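Local atomic coordinates of microcin B17-processing protein McbC (Escherichia coli str. K-12 substr. MG1655, PDB entry 6GRH), a protein that is needed to process the inactive microcin B17 precursor into the active peptide, probably acting as an FMN-dependent oxidoreductase. Residues Ala33-Phe38 against Gly237-Tyr242; Ser85-Cys90 against Ser179-Lys184; Gln168-Ser173 against Ala244-Leu249; Pro185-Val190 against Gln260-Val265. All coordinates share one frame; numbering follows the deposited sequence. Where two conformers were deposited one is given.

Contact 1: Ala33-Phe38 against Gly237-Tyr242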
# COMPACT_ATOMS: atom_id res chain seq x y z
N ALA D 33 -16.17 2.30 12.08
CA ALA D 33 -17.06 3.32 12.63
C ALA D 33 -18.36 2.60 12.95
O ALA D 33 -19.21 2.42 12.11
CB ALA D 33 -17.28 4.42 11.61
N SER D 34 -18.48 2.17 14.20
CA SER D 34 -19.57 1.34 14.65
C SER D 34 -20.28 2.09 15.76
O SER D 34 -19.83 2.10 16.90
CB SER D 34 -19.00 0.03 15.17
OG SER D 34 -20.02 -0.74 15.77
N LEU D 35 -21.37 2.76 15.44
CA LEU D 35 -22.11 3.55 16.44
C LEU D 35 -23.59 3.31 16.28
O LEU D 35 -24.03 3.08 15.17
CB LEU D 35 -21.87 5.04 16.20
CG LEU D 35 -20.47 5.63 16.40
CD1 LEU D 35 -20.55 7.12 16.11
CD2 LEU D 35 -20.00 5.42 17.83
N PRO D 36 -24.37 3.41 17.37
CA PRO D 36 -25.83 3.26 17.22
C PRO D 36 -26.44 4.22 16.19
O PRO D 36 -27.34 3.83 15.46
CB PRO D 36 -26.38 3.58 18.63
CG PRO D 36 -25.22 3.36 19.53
CD PRO D 36 -23.99 3.71 18.76
N GLU D 37 -25.94 5.45 16.13
CA GLU D 37 -26.49 6.47 15.24
C GLU D 37 -26.24 6.18 13.76
O GLU D 37 -26.86 6.79 12.92
CB GLU D 37 -25.95 7.87 15.57
CG GLU D 37 -26.35 8.39 16.94
CD GLU D 37 -25.44 7.95 18.08
OE1 GLU D 37 -24.48 7.17 17.89
OE2 GLU D 37 -25.66 8.40 19.21
N PHE D 38 -25.33 5.26 13.44
CA PHE D 38 -25.11 4.86 12.04
C PHE D 38 -25.77 3.52 11.65
O PHE D 38 -25.44 2.97 10.59
CB PHE D 38 -23.60 4.75 11.75
CG PHE D 38 -22.79 5.99 12.05
CD1 PHE D 38 -23.32 7.27 12.02
CD2 PHE D 38 -21.42 5.85 12.31
CE1 PHE D 38 -22.54 8.38 12.29
CE2 PHE D 38 -20.62 6.95 12.57
CZ PHE D 38 -21.19 8.22 12.56
N GLY D 237 -16.77 -5.29 17.59
CA GLY D 237 -17.76 -4.32 17.11
C GLY D 237 -17.68 -3.00 17.86
O GLY D 237 -18.60 -2.64 18.58
N TYR D 238 -16.55 -2.31 17.73
CA TYR D 238 -16.36 -1.00 18.36
C TYR D 238 -15.68 -0.07 17.37
O TYR D 238 -15.06 -0.52 16.37
CB TYR D 238 -15.55 -1.13 19.67
CG TYR D 238 -14.16 -1.65 19.47
CD1 TYR D 238 -13.11 -0.78 19.18
CD2 TYR D 238 -13.91 -3.01 19.49
CE1 TYR D 238 -11.84 -1.27 18.95
CE2 TYR D 238 -12.66 -3.50 19.29
CZ TYR D 238 -11.62 -2.62 19.01
OH TYR D 238 -10.35 -3.11 18.78
N THR D 239 -15.74 1.21 17.68
CA THR D 239 -15.12 2.26 16.90
C THR D 239 -13.74 2.51 17.49
O THR D 239 -13.62 3.07 18.58
CB THR D 239 -15.97 3.54 16.94
OG1 THR D 239 -17.28 3.24 16.44
CG2 THR D 239 -15.31 4.64 16.10
N ASP D 240 -12.71 2.07 16.78
CA ASP D 240 -11.35 2.05 17.32
C ASP D 240 -10.86 3.43 17.80
O ASP D 240 -10.31 3.55 18.88
CB ASP D 240 -10.33 1.46 16.33
CG ASP D 240 -10.77 0.10 15.75
OD1 ASP D 240 -11.85 0.02 15.11
OD2 ASP D 240 -10.01 -0.88 15.95
N SER D 241 -11.09 4.46 17.00
CA SER D 241 -10.56 5.77 17.31
C SER D 241 -11.29 6.38 18.50
O SER D 241 -10.70 7.12 19.30
CB SER D 241 -10.65 6.68 16.09
OG SER D 241 -12.00 6.84 15.73
N TYR D 242 -12.56 6.04 18.63
CA TYR D 242 -13.39 6.56 19.71
C TYR D 242 -13.04 5.88 21.05
O TYR D 242 -12.93 6.56 22.07
CB TYR D 242 -14.84 6.29 19.33
CG TYR D 242 -15.93 6.78 20.26
CD1 TYR D 242 -15.76 7.90 21.07
CD2 TYR D 242 -17.18 6.16 20.24
CE1 TYR D 242 -16.81 8.36 21.87
CE2 TYR D 242 -18.21 6.58 21.05
CZ TYR D 242 -18.02 7.67 21.86
OH TYR D 242 -19.09 8.09 22.63
O HOH W 1 -17.75 2.62 19.35

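Contact 2: Ser85-Cys90 against Ser179-Lys184. With FMN (flavin mononucleotide), chain O.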
# COMPACT_ATOMS: atom_id res chain seq x y z
N SER D 85 -19.90 -18.01 25.04
CA SER D 85 -19.55 -16.61 25.27
C SER D 85 -20.78 -15.90 25.83
O SER D 85 -21.89 -16.15 25.37
CB SER D 85 -19.08 -15.93 24.00
OG SER D 85 -17.84 -16.47 23.55
N GLY D 86 -20.60 -15.04 26.84
CA GLY D 86 -21.72 -14.33 27.47
C GLY D 86 -22.34 -13.32 26.53
O GLY D 86 -21.65 -12.77 25.66
N ILE D 87 -23.63 -13.09 26.68
CA ILE D 87 -24.37 -12.12 25.87
C ILE D 87 -25.58 -11.75 26.71
O ILE D 87 -25.95 -12.52 27.61
CB ILE D 87 -24.72 -12.70 24.46
CG1 ILE D 87 -25.09 -11.61 23.44
CG2 ILE D 87 -25.84 -13.73 24.56
CD1 ILE D 87 -23.98 -10.63 23.10
N ASN D 88 -26.19 -10.60 26.42
CA ASN D 88 -27.25 -10.04 27.26
C ASN D 88 -26.76 -9.98 28.72
O ASN D 88 -27.43 -10.48 29.63
CB ASN D 88 -28.56 -10.86 27.19
CG ASN D 88 -29.12 -11.01 25.77
OD1 ASN D 88 -28.73 -10.33 24.82
ND2 ASN D 88 -30.08 -11.92 25.63
N PHE D 89 -25.57 -9.39 28.93
CA PHE D 89 -24.95 -9.29 30.26
C PHE D 89 -25.86 -8.50 31.21
O PHE D 89 -26.57 -7.59 30.77
CB PHE D 89 -23.57 -8.61 30.22
CG PHE D 89 -22.47 -9.45 29.66
CD1 PHE D 89 -22.18 -9.43 28.29
CD2 PHE D 89 -21.68 -10.23 30.50
CE1 PHE D 89 -21.12 -10.17 27.77
CE2 PHE D 89 -20.63 -10.98 29.97
CZ PHE D 89 -20.34 -10.94 28.61
N CYS D 90 -25.84 -8.85 32.49
CA CYS D 90 -26.67 -8.20 33.50
C CYS D 90 -25.80 -7.85 34.69
O CYS D 90 -25.06 -8.71 35.19
CB CYS D 90 -27.77 -9.16 33.92
SG CYS D 90 -28.71 -8.59 35.34
N SER D 179 -25.05 -2.49 21.25
CA SER D 179 -25.08 -2.38 22.71
C SER D 179 -26.35 -2.96 23.34
O SER D 179 -26.30 -3.52 24.44
CB SER D 179 -24.88 -0.93 23.14
OG SER D 179 -25.88 -0.11 22.57
N GLU D 180 -27.49 -2.87 22.66
CA GLU D 180 -28.71 -3.48 23.20
C GLU D 180 -28.55 -4.99 23.38
O GLU D 180 -28.95 -5.53 24.41
CB GLU D 180 -29.93 -3.18 22.34
CG GLU D 180 -31.24 -3.38 23.11
CD GLU D 180 -32.48 -3.32 22.23
OE1 GLU D 180 -32.40 -2.76 21.11
OE2 GLU D 180 -33.53 -3.84 22.66
N ARG D 181 -27.99 -5.66 22.38
CA ARG D 181 -27.80 -7.10 22.44
C ARG D 181 -26.72 -7.46 23.49
O ARG D 181 -26.85 -8.45 24.21
CB ARG D 181 -27.44 -7.65 21.05
CG ARG D 181 -26.86 -9.04 21.01
CD ARG D 181 -26.86 -9.66 19.62
NE ARG D 181 -26.04 -10.86 19.69
CZ ARG D 181 -24.72 -10.88 19.64
NH1 ARG D 181 -24.01 -9.76 19.48
NH2 ARG D 181 -24.08 -12.04 19.77
N LEU D 182 -25.68 -6.64 23.58
CA LEU D 182 -24.61 -6.87 24.56
C LEU D 182 -25.10 -6.86 25.99
O LEU D 182 -24.65 -7.68 26.78
CB LEU D 182 -23.47 -5.85 24.42
CG LEU D 182 -22.28 -6.03 25.35
CD1 LEU D 182 -21.52 -7.31 25.01
CD2 LEU D 182 -21.36 -4.82 25.27
N GLY D 183 -25.98 -5.92 26.31
CA GLY D 183 -26.51 -5.76 27.66
C GLY D 183 -25.56 -4.91 28.49
O GLY D 183 -25.00 -3.93 27.98
N LYS D 184 -25.35 -5.31 29.74
CA LYS D 184 -24.59 -4.52 30.69
C LYS D 184 -23.51 -5.36 31.38
O LYS D 184 -23.73 -5.92 32.45
CB LYS D 184 -25.53 -3.86 31.69
CG LYS D 184 -26.39 -2.79 31.03
CD LYS D 184 -27.07 -1.91 32.06
CE LYS D 184 -28.32 -2.56 32.60
NZ LYS D 184 -29.44 -2.48 31.61
N1 FMN O . -19.31 -11.69 19.18
C2 FMN O . -20.17 -10.66 18.99
O2 FMN O . -21.36 -10.84 19.33
N3 FMN O . -19.79 -9.48 18.44
C4 FMN O . -18.52 -9.25 18.06
O4 FMN O . -18.17 -8.15 17.56
C4A FMN O . -17.51 -10.33 18.22
N5 FMN O . -16.22 -10.18 17.86
C5A FMN O . -15.32 -11.19 18.04
C6 FMN O . -14.00 -10.99 17.66
C7 FMN O . -13.04 -11.99 17.83
C7M FMN O . -11.62 -11.75 17.40
C8 FMN O . -13.44 -13.29 18.43
C8M FMN O . -12.42 -14.38 18.62
C9 FMN O . -14.76 -13.50 18.82
C9A FMN O . -15.74 -12.49 18.65
N10 FMN O . -17.10 -12.67 19.04
C10 FMN O . -18.00 -11.60 18.83
C1' FMN O . -17.59 -13.91 19.65
C2' FMN O . -17.89 -14.93 18.57
O2' FMN O . -19.06 -14.51 17.83
C3' FMN O . -18.05 -16.31 19.20
O3' FMN O . -16.80 -16.75 19.74
C4' FMN O . -18.56 -17.36 18.22
O4' FMN O . -19.86 -17.00 17.77
C5' FMN O . -18.66 -18.76 18.82
O5' FMN O . -19.52 -18.73 19.96
P FMN O . -19.00 -19.19 21.40
O1P FMN O . -17.85 -18.28 21.76
O2P FMN O . -20.21 -18.97 22.28
O3P FMN O . -18.65 -20.62 21.15
O HOH W 2 -22.44 -8.24 33.82

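Contact 3: Gln168-Ser173 against Ala244-Leu249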
# COMPACT_ATOMS: atom_id res chain seq x y z
N GLN D 168 -20.57 5.47 31.61
CA GLN D 168 -21.45 5.54 30.41
C GLN D 168 -20.71 5.86 29.10
O GLN D 168 -20.98 5.25 28.06
CB GLN D 168 -22.58 6.53 30.62
CG GLN D 168 -23.53 6.16 31.76
CD GLN D 168 -23.13 6.72 33.14
OE1 GLN D 168 -22.05 7.32 33.33
NE2 GLN D 168 -24.01 6.52 34.12
N SER D 169 -19.76 6.80 29.15
CA SER D 169 -18.93 7.13 27.97
C SER D 169 -18.08 5.95 27.52
O SER D 169 -17.95 5.69 26.32
CB SER D 169 -17.97 8.29 28.25
OG SER D 169 -18.68 9.45 28.62
N LEU D 170 -17.48 5.25 28.48
CA LEU D 170 -16.68 4.08 28.18
C LEU D 170 -17.49 3.00 27.56
O LEU D 170 -17.05 2.38 26.61
CB LEU D 170 -16.02 3.47 29.42
CG LEU D 170 -14.66 3.97 29.83
CD1 LEU D 170 -14.30 3.34 31.17
CD2 LEU D 170 -13.61 3.65 28.76
N TYR D 171 -18.64 2.72 28.17
CA TYR D 171 -19.57 1.71 27.66
C TYR D 171 -20.01 2.03 26.22
O TYR D 171 -19.98 1.16 25.35
CB TYR D 171 -20.81 1.60 28.56
CG TYR D 171 -21.84 0.65 28.01
CD1 TYR D 171 -22.93 1.12 27.28
CD2 TYR D 171 -21.70 -0.72 28.18
CE1 TYR D 171 -23.87 0.24 26.76
CE2 TYR D 171 -22.66 -1.60 27.67
CZ TYR D 171 -23.73 -1.11 26.97
OH TYR D 171 -24.64 -1.99 26.43
N ARG D 172 -20.40 3.28 25.99
CA ARG D 172 -20.82 3.71 24.66
C ARG D 172 -19.71 3.43 23.63
O ARG D 172 -19.96 2.80 22.60
CB ARG D 172 -21.22 5.19 24.67
CG ARG D 172 -21.67 5.73 23.33
CD ARG D 172 -22.12 7.18 23.42
NE ARG D 172 -21.90 7.83 22.12
CZ ARG D 172 -22.74 7.80 21.08
NH1 ARG D 172 -23.93 7.18 21.15
NH2 ARG D 172 -22.38 8.43 19.96
N SER D 173 -18.49 3.86 23.94
CA SER D 173 -17.36 3.67 23.01
C SER D 173 -17.02 2.20 22.73
O SER D 173 -16.75 1.80 21.58
CB SER D 173 -16.12 4.45 23.47
OG SER D 173 -15.41 3.78 24.51
N ALA D 244 -10.02 4.63 21.65
CA ALA D 244 -8.71 5.22 21.94
C ALA D 244 -8.83 6.61 22.61
O ALA D 244 -8.20 6.85 23.63
CB ALA D 244 -7.83 5.28 20.70
N LYS D 245 -9.65 7.48 22.03
CA LYS D 245 -9.84 8.85 22.51
C LYS D 245 -10.40 8.84 23.95
O LYS D 245 -9.91 9.58 24.83
CB LYS D 245 -10.80 9.58 21.58
CG LYS D 245 -11.21 11.00 21.97
CD LYS D 245 -10.14 12.01 21.57
CE LYS D 245 -10.55 13.43 21.98
NZ LYS D 245 -10.24 14.42 20.90
N THR D 246 -11.39 7.97 24.17
CA THR D 246 -12.09 7.87 25.46
C THR D 246 -11.15 7.40 26.58
O THR D 246 -11.21 7.89 27.69
CB THR D 246 -13.34 6.96 25.33
OG1 THR D 246 -14.20 7.52 24.34
CG2 THR D 246 -14.13 6.88 26.62
N MET D 247 -10.26 6.50 26.23
CA MET D 247 -9.18 6.03 27.11
C MET D 247 -7.95 6.96 27.20
O MET D 247 -6.99 6.65 27.92
CB MET D 247 -8.75 4.64 26.67
CG MET D 247 -9.85 3.59 26.86
SD MET D 247 -9.41 1.99 26.13
CE MET D 247 -8.15 1.47 27.25
N ASN D 248 -7.98 8.08 26.48
CA ASN D 248 -6.87 9.02 26.36
C ASN D 248 -5.59 8.38 25.79
O ASN D 248 -4.48 8.78 26.13
CB ASN D 248 -6.62 9.74 27.69
CG ASN D 248 -7.71 10.73 28.02
OD1 ASN D 248 -8.15 11.48 27.15
ND2 ASN D 248 -8.15 10.73 29.25
N LEU D 249 -5.75 7.41 24.90
CA LEU D 249 -4.60 6.83 24.22
C LEU D 249 -4.19 7.72 23.05
O LEU D 249 -5.05 8.29 22.37
CB LEU D 249 -4.92 5.44 23.69
CG LEU D 249 -5.34 4.34 24.67
CD1 LEU D 249 -5.56 3.05 23.89
CD2 LEU D 249 -4.31 4.13 25.73

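Contact 4: Pro185-Val190 against Gln260-Val265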
# COMPACT_ATOMS: atom_id res chain seq x y z
N PRO D 185 -22.33 -5.47 30.74
CA PRO D 185 -21.18 -6.08 31.38
C PRO D 185 -20.65 -5.24 32.55
O PRO D 185 -20.86 -4.03 32.58
CB PRO D 185 -20.14 -6.18 30.26
CG PRO D 185 -20.75 -5.59 29.04
CD PRO D 185 -22.02 -4.91 29.42
N HIS D 186 -19.96 -5.88 33.49
CA HIS D 186 -19.33 -5.19 34.61
C HIS D 186 -18.06 -4.45 34.21
O HIS D 186 -17.79 -3.36 34.69
CB HIS D 186 -19.01 -6.16 35.75
CG HIS D 186 -20.21 -6.55 36.57
ND1 HIS D 186 -20.98 -7.66 36.28
CD2 HIS D 186 -20.75 -5.99 37.67
CE1 HIS D 186 -21.94 -7.76 37.18
NE2 HIS D 186 -21.84 -6.75 38.02
N PHE D 187 -17.25 -5.08 33.36
CA PHE D 187 -16.00 -4.48 32.95
C PHE D 187 -15.55 -5.04 31.63
O PHE D 187 -16.14 -6.00 31.13
CB PHE D 187 -14.93 -4.66 34.05
CG PHE D 187 -14.46 -6.08 34.27
CD1 PHE D 187 -15.15 -6.93 35.11
CD2 PHE D 187 -13.28 -6.53 33.70
CE1 PHE D 187 -14.70 -8.23 35.37
CE2 PHE D 187 -12.83 -7.83 33.92
CZ PHE D 187 -13.55 -8.68 34.78
N ALA D 188 -14.54 -4.39 31.04
CA ALA D 188 -13.89 -4.88 29.84
C ALA D 188 -12.39 -4.89 29.99
O ALA D 188 -11.84 -4.13 30.76
CB ALA D 188 -14.27 -4.04 28.64
N LEU D 189 -11.74 -5.76 29.24
CA LEU D 189 -10.32 -5.64 28.98
C LEU D 189 -10.17 -5.15 27.55
O LEU D 189 -10.89 -5.61 26.65
CB LEU D 189 -9.57 -6.95 29.22
CG LEU D 189 -9.59 -7.47 30.66
CD1 LEU D 189 -8.85 -8.79 30.71
CD2 LEU D 189 -9.02 -6.45 31.64
N VAL D 190 -9.25 -4.21 27.34
CA VAL D 190 -8.91 -3.71 26.02
C VAL D 190 -7.42 -3.99 25.76
O VAL D 190 -6.55 -3.56 26.53
CB VAL D 190 -9.20 -2.21 25.90
CG1 VAL D 190 -8.95 -1.74 24.47
CG2 VAL D 190 -10.63 -1.89 26.29
N GLN D 260 -12.71 -7.16 25.28
CA GLN D 260 -13.23 -8.39 25.88
C GLN D 260 -14.08 -8.01 27.07
O GLN D 260 -13.58 -7.44 28.04
CB GLN D 260 -12.10 -9.33 26.30
CG GLN D 260 -12.56 -10.72 26.72
CD GLN D 260 -11.39 -11.65 26.98
OE1 GLN D 260 -10.26 -11.20 27.19
NE2 GLN D 260 -11.67 -12.96 27.03
N PHE D 261 -15.36 -8.32 26.97
CA PHE D 261 -16.33 -7.97 28.01
C PHE D 261 -16.43 -9.09 29.03
O PHE D 261 -16.31 -10.26 28.67
CB PHE D 261 -17.71 -7.72 27.39
CG PHE D 261 -17.78 -6.46 26.59
CD1 PHE D 261 -17.69 -5.22 27.23
CD2 PHE D 261 -17.93 -6.48 25.22
CE1 PHE D 261 -17.76 -4.05 26.52
CE2 PHE D 261 -18.01 -5.31 24.50
CZ PHE D 261 -17.91 -4.09 25.14
N PHE D 262 -16.66 -8.72 30.29
CA PHE D 262 -16.80 -9.68 31.38
C PHE D 262 -17.98 -9.31 32.25
O PHE D 262 -18.26 -8.12 32.47
CB PHE D 262 -15.56 -9.71 32.27
CG PHE D 262 -14.34 -10.19 31.56
CD1 PHE D 262 -13.55 -9.30 30.84
CD2 PHE D 262 -13.99 -11.54 31.58
CE1 PHE D 262 -12.42 -9.73 30.18
CE2 PHE D 262 -12.87 -11.98 30.90
CZ PHE D 262 -12.08 -11.08 30.20
N GLY D 263 -18.62 -10.34 32.79
CA GLY D 263 -19.77 -10.13 33.64
C GLY D 263 -20.58 -11.37 33.95
O GLY D 263 -20.08 -12.50 33.89
N ASP D 264 -21.84 -11.12 34.31
CA ASP D 264 -22.84 -12.17 34.62
C ASP D 264 -23.91 -12.22 33.53
O ASP D 264 -24.18 -11.21 32.85
CB ASP D 264 -23.52 -11.89 35.96
CG ASP D 264 -22.53 -11.71 37.11
OD1 ASP D 264 -21.46 -12.37 37.08
OD2 ASP D 264 -22.83 -10.90 38.02
N VAL D 265 -24.51 -13.39 33.38
CA VAL D 265 -25.67 -13.58 32.51
C VAL D 265 -26.76 -14.27 33.34
O VAL D 265 -26.57 -15.43 33.72
CB VAL D 265 -25.30 -14.42 31.26
CG1 VAL D 265 -26.54 -14.75 30.43
CG2 VAL D 265 -24.27 -13.71 30.40

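Contact 1: Ala33-Phe38 against Gly237-Tyr242
Thr239 turns its OG1 back beside its own backbone N (chi1 -58°), which points the hydroxyl at the backbone of Ser34 and leaves CG2 against Ala33. OG1 accepts the Ser34 N-H at 2.8 Å, with a fairly straight angle of 151° at the hydrogen. A water accepts from Thr239 N at 3.0 Å and can donate to Ser34 O at 3.3 Å, a possible second link. Ser34 carries OG opposite its backbone N (chi1 173°); the atom passes 3.7 Å from Gly237 O on its way to Gly177 N, which it hydrogen-bonds. Leu35 crosses Thr239 and Tyr242 at about a right angle; CD1 continues its chain, and the side branch CD2 comes to 3.8 Å from both Thr239 OG1 and Tyr242 CD2. The OH of Tyr242 continues past this methyl to Arg172 NE. Thr239 occupies the N-cap position of helix 240-246, yet its side chain makes no capping bond and serves the 33-38 loop instead. Next in the helix, Asp240 forms salt bridges with Arg205 and Arg208 of the second subunit, and Gly237 touches FMN. The loop thus packs against the helix start beside the flavin site and subunit interface, as in nitroreductase-family homodimers.

Contact 2: Ser85-Cys90 against Ser179-Lys184
Phe89 and Gly183 form a single beta bridge, closed by Lys184 N donating to Phe89 O at 2.8 Å and Phe89 N donating to Leu182 O at 2.9 Å. The first bond is almost straight (170° at the hydrogen), although its donor stands well above the carbonyl plane. A longer bond, Asn88 N to Arg181 O at 3.2 Å, lies in the carbonyl plane. With Asn88 N and Phe89 N as successive donors, the loop 85-90 takes up two successive carbonyls at the C-terminal end of helix 179-182. Gly183 leaves the helix with positive phi (85°), and its lack of a side chain lets Phe89 O come close.

Both segments reach the FMN of this nitroreductase-family protein. Arg181 runs out extended and forks onto the flavin carbonyl, with NH1 2.9 Å and NH2 3.0 Å from FMN O2; NH1 also forms a salt bridge with Asp178. A positive charge beside the flavin C2 carbonyl would be expected to favour the reduced, anionic cofactor. Ser85 holds the phosphate at the far end, its N donating to FMN O2P at 2.9 Å and its OG to O1P.

Ile87, its CG1 opposite the backbone N (chi1 -162°), sets CD1 over the centre of one guanidinium face, 3.5 Å from Arg181 CZ. Phe89 runs obliquely past the Leu182 side chain and presents its ring edge to the helix end, where CD1 lies 3.4 Å from Leu182 O, close to the ring plane.

Contact 3: Gln168-Ser173 against Ala244-Leu249
Leu170, Ser173 and Thr246 meet without any aromatic ring, amide or guanidinium plane between them; aliphatic groups, two hydroxyls and the Ser169 carbonyl make the touch. Thr246 carries most of the contact. Its CG2, opposite the backbone N (chi1 -59° for OG1), reaches across to helix 167-175, where it lies 3.9 Å from Leu170 CD2 and 4.0 Å from Ser169 O. Its other branch, OG1, rests 3.7 Å from Ser173 CB.

The two hydroxyls stand side by side but each is engaged within its own helix. Ser173 OG, rotated between the backbone N and the carbonyl carbon (chi1 80°), donates to Leu170 O at 3.0 Å, while Thr246 OG1 bonds back to Tyr242 O. Across the contact each hydroxyl touches the other residue's carbons at van der Waals distance. Farther along, Leu170 CD2 also meets Met247 CG at 4.2 Å.

Helix 240-246 finishes here in a Schellman motif: Leu249 N reaches Ala244 O at 2.8 Å and Asn248 N reaches Lys245 O at 2.9 Å, with Asn248 taking positive phi. The turn delivers Asn248 OD1 to Arg24 of the McbD chain, and Lys245 NZ bonds Pro186 O of the McbB chain. Leu170 and Met247 face inward onto Cys134 of strand 129-135 and Val149 of strand 149-153, with Met247 also on Val190 of strand 187-194, so the two helices lie together against the central sheet.

Contact 4: Pro185-Val190 against Gln260-Val265
Phe187 with Phe262 and Leu189 with Gln260 are antiparallel hydrogen-bonded pairs, with the non-hydrogen-bonded pair Ala188-Phe261 between them. Among the backbone bonds, Phe262 N donates to Phe187 O at 2.9 Å, while Leu189 and Gln260 exchange a reciprocal pair, Leu189 N to Gln260 O and Gln260 N to Leu189 O, each 2.8 Å. At the strand start, His186 N and Phe187 N both turn to Phe262 O, at 3.0 Å and 3.3 Å respectively; both bonds are weak.

Aromatic contacts dominate one face. Phe187 has CG tucked between its backbone N and carbonyl carbon (chi1 68°), which swings the ring back across the strand pair. Phe262 CB sits over a face of this ring, 3.6 Å from its centroid, as a CH-pi contact. The two phenyl rings are nearly parallel, 10° apart, but slid so far that they barely overlap.

Aliphatic groups pack on the rings of both faces. Leu189 CG meets Phe262 CE1 at 3.7 Å, and this side is covered by helices 97-108 and 204-227 through Leu103 and Ala221. On the face of Ala188 and Phe261, Pro185 CG lies 3.6 Å from Phe261 CD1, and Ala188 CB touches the same ring atom; Trp235 meets the Phe261 ring edge-to-face.

His186 and Phe187 opposite the single residue Phe262 make a classic beta bulge, set where strands 187-194 and 254-263 pair inside the antiparallel sheet of the nitroreductase-family fold, between strands 129-135 and 231-235.

Overall arrangement
Contacts 1, 3 and 4 are buried, whereas contact 2 is partly exposed. Contact 4 lies nearest the centre of the chain and is the regular sheet pairing, rich in backbone bonds and phenyl rings. Contact 2 borders it, its centre about 9 Å away, and is joined to it by a probable hydrogen bond from Cys90 N to Asp264 O, but adds cofactor-binding charge and hydroxyl groups. Contacts 1 and 3 share helix 240-246, one at its start with a hydroxyl and water linkage, the other at its end with van der Waals contact of methyls and internally bonded hydroxyls. Arg172 joins them through a salt bridge to Glu37, and a probable hydrogen bond from Tyr171 OH to Gly183 O ties contact 3 to contact 2.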